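Local coordinates for glycoprotein (Chandipura virus, PDB 5MDM) that probably attaches the virus to host receptors and, as a class III fusion glycoprotein, drives merger of the viral and endosomal membranes at acidic pH, at residues F230-W235 / E261-L266. Sequence-based numbering, arbitrary orientation.
Sequences FPNGEW and EVRSTL
R263 lies across the turn at N232-G233 and meets it with both backbone and side chain, a compact case of one arginine reading two successive carbonyls. Its backbone N gives a nearly straight hydrogen bond to G233 O (2.9 Å), while NH1 reaches N232 O, also at 2.9 Å, in the plane of that carbonyl but on a bent N-H line (143°). The side chain gets there because CG sits between the backbone N and the carbonyl carbon (chi1 51°) and the chain folds at chi3, so that its methylenes run over G233 before the guanidinium arrives. E234 OE2 lies over one face of that guanidinium, offset toward its rim and 3.4 Å from R263 NH2, and the carboxylate stands steeply to the plane, making a salt bridge of charge alone. The directed bond to OE2 comes instead from L266 N (3.0 Å), entering from above the carboxylate plane.

The carbonyls of N232 and G233 are offered by a type I beta turn, F230 to G233, between strands 225-229 and 235-237; N232 OD1 accepts from E234 N, just past it, in an Asx turn, and N232 ND2 bonds to I395 O. Through R263 and E234 this connection is tied to 261-266, which leads toward helix 270-295 and belongs to a part of the chain probably involved in trimerization, though no neighbouring subunit touches this contact.

Farther along, V262 sets both methyls against W235 CB, CG1 at 3.6 Å, and CG2 also comes obliquely to the indole. With its CG anti to the backbone N (chi1 -179°), W235 carries the ring onward to Y222, and NE1 bonds to L220 O.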
loop_
_atom_site.group_PDB
_atom_site.type_symbol
_atom_site.label_atom_id
_atom_site.label_comp_id
_atom_site.label_asym_id
_atom_site.label_seq_id
_atom_site.Cartn_x
_atom_site.Cartn_y
_atom_site.Cartn_z
ATOM N N PHE A 230 -14.021 -17.254 -10.047
ATOM C CA PHE A 230 -13.057 -18.227 -9.574
ATOM C C PHE A 230 -13.088 -18.330 -8.046
ATOM O O PHE A 230 -13.553 -17.409 -7.366
ATOM C CB PHE A 230 -11.676 -17.768 -10.025
ATOM C CG PHE A 230 -11.462 -17.867 -11.500
ATOM C CD1 PHE A 230 -12.103 -18.847 -12.235
ATOM C CD2 PHE A 230 -10.617 -16.982 -12.153
ATOM C CE1 PHE A 230 -11.909 -18.946 -13.602
ATOM C CE2 PHE A 230 -10.421 -17.069 -13.520
ATOM C CZ PHE A 230 -11.069 -18.055 -14.247
ATOM N N PRO A 231 -12.583 -19.450 -7.497
ATOM C CA PRO A 231 -12.541 -19.672 -6.047
ATOM C C PRO A 231 -11.855 -18.540 -5.286
ATOM O O PRO A 231 -12.120 -18.369 -4.101
ATOM C CB PRO A 231 -11.713 -20.947 -5.917
ATOM C CG PRO A 231 -11.920 -21.662 -7.185
ATOM C CD PRO A 231 -12.103 -20.624 -8.246
ATOM N N ASN A 232 -10.986 -17.780 -5.947
ATOM C CA ASN A 232 -10.334 -16.653 -5.291
ATOM C C ASN A 232 -11.161 -15.372 -5.401
ATOM O O ASN A 232 -10.699 -14.285 -5.064
ATOM C CB ASN A 232 -8.914 -16.449 -5.831
ATOM C CG ASN A 232 -8.894 -15.865 -7.226
ATOM O OD1 ASN A 232 -9.847 -16.005 -7.987
ATOM N ND2 ASN A 232 -7.796 -15.201 -7.568
ATOM N N GLY A 233 -12.389 -15.505 -5.888
ATOM C CA GLY A 233 -13.297 -14.380 -5.931
ATOM C C GLY A 233 -13.096 -13.471 -7.118
ATOM O O GLY A 233 -13.807 -12.476 -7.267
ATOM N N GLU A 234 -12.129 -13.804 -7.965
ATOM C CA GLU A 234 -11.901 -13.043 -9.188
ATOM C C GLU A 234 -12.788 -13.553 -10.326
ATOM O O GLU A 234 -13.289 -14.675 -10.284
ATOM C CB GLU A 234 -10.424 -13.072 -9.564
ATOM C CG GLU A 234 -9.532 -12.495 -8.483
ATOM C CD GLU A 234 -8.109 -12.310 -8.943
ATOM O OE1 GLU A 234 -7.780 -12.781 -10.047
ATOM O OE2 GLU A 234 -7.317 -11.693 -8.206
ATOM N N TRP A 235 -12.983 -12.725 -11.343
ATOM C CA TRP A 235 -14.008 -13.003 -12.344
ATOM C C TRP A 235 -13.470 -12.837 -13.764
ATOM O O TRP A 235 -12.761 -11.880 -14.071
ATOM C CB TRP A 235 -15.196 -12.063 -12.105
ATOM C CG TRP A 235 -16.362 -12.217 -13.022
ATOM C CD1 TRP A 235 -17.508 -12.922 -12.780
ATOM C CD2 TRP A 235 -16.529 -11.614 -14.309
ATOM N NE1 TRP A 235 -18.366 -12.815 -13.846
ATOM C CE2 TRP A 235 -17.789 -12.015 -14.797
ATOM C CE3 TRP A 235 -15.733 -10.782 -15.100
ATOM C CZ2 TRP A 235 -18.270 -11.609 -16.043
ATOM C CZ3 TRP A 235 -16.213 -10.386 -16.339
ATOM C CH2 TRP A 235 -17.470 -10.798 -16.795
ATOM N N GLU A 261 -20.147 -11.512 -4.338
ATOM C CA GLU A 261 -19.391 -10.377 -4.849
ATOM C C GLU A 261 -18.154 -10.816 -5.643
ATOM O O GLU A 261 -17.763 -11.982 -5.619
ATOM C CB GLU A 261 -19.027 -9.404 -3.717
ATOM C CG GLU A 261 -20.148 -8.432 -3.358
ATOM C CD GLU A 261 -19.849 -7.601 -2.121
ATOM O OE1 GLU A 261 -18.919 -7.961 -1.366
ATOM O OE2 GLU A 261 -20.547 -6.587 -1.902
ATOM N N VAL A 262 -17.553 -9.869 -6.353
ATOM C CA VAL A 262 -16.432 -10.141 -7.238
ATOM C C VAL A 262 -15.321 -9.126 -6.983
ATOM O O VAL A 262 -15.594 -7.939 -6.799
ATOM C CB VAL A 262 -16.897 -10.072 -8.718
ATOM C CG1 VAL A 262 -15.802 -9.539 -9.629
ATOM C CG2 VAL A 262 -17.395 -11.428 -9.186
ATOM N N ARG A 263 -14.074 -9.590 -6.956
ATOM C CA ARG A 263 -12.942 -8.689 -6.754
ATOM C C ARG A 263 -12.160 -8.414 -8.038
ATOM O O ARG A 263 -12.162 -9.223 -8.970
ATOM C CB ARG A 263 -12.008 -9.220 -5.668
ATOM C CG ARG A 263 -11.577 -10.656 -5.863
ATOM C CD ARG A 263 -10.669 -11.119 -4.736
ATOM N NE ARG A 263 -9.293 -10.668 -4.911
ATOM C CZ ARG A 263 -8.229 -11.440 -4.731
ATOM N NH1 ARG A 263 -8.383 -12.702 -4.366
ATOM N NH2 ARG A 263 -7.011 -10.950 -4.914
ATOM N N SER A 264 -11.504 -7.257 -8.078
ATOM C CA SER A 264 -10.619 -6.917 -9.181
ATOM C C SER A 264 -9.482 -7.917 -9.260
ATOM O O SER A 264 -9.041 -8.455 -8.246
ATOM C CB SER A 264 -10.055 -5.507 -9.017
ATOM O OG SER A 264 -11.032 -4.536 -9.344
ATOM N N THR A 265 -9.021 -8.173 -10.477
ATOM C CA THR A 265 -7.935 -9.109 -10.692
ATOM C C THR A 265 -6.652 -8.509 -10.137
ATOM O O THR A 265 -6.095 -7.560 -10.694
ATOM C CB THR A 265 -7.796 -9.478 -12.175
ATOM O OG1 THR A 265 -8.921 -10.273 -12.565
ATOM C CG2 THR A 265 -6.541 -10.279 -12.403
ATOM N N LEU A 266 -6.208 -9.061 -9.013
ATOM C CA LEU A 266 -5.106 -8.486 -8.264
ATOM C C LEU A 266 -3.823 -8.559 -9.075
ATOM O O LEU A 266 -3.001 -7.643 -9.048
ATOM C CB LEU A 266 -4.946 -9.205 -6.923
ATOM C CG LEU A 266 -3.829 -8.725 -5.988
ATOM C CD1 LEU A 266 -3.969 -7.246 -5.651
ATOM C CD2 LEU A 266 -3.807 -9.556 -4.720
#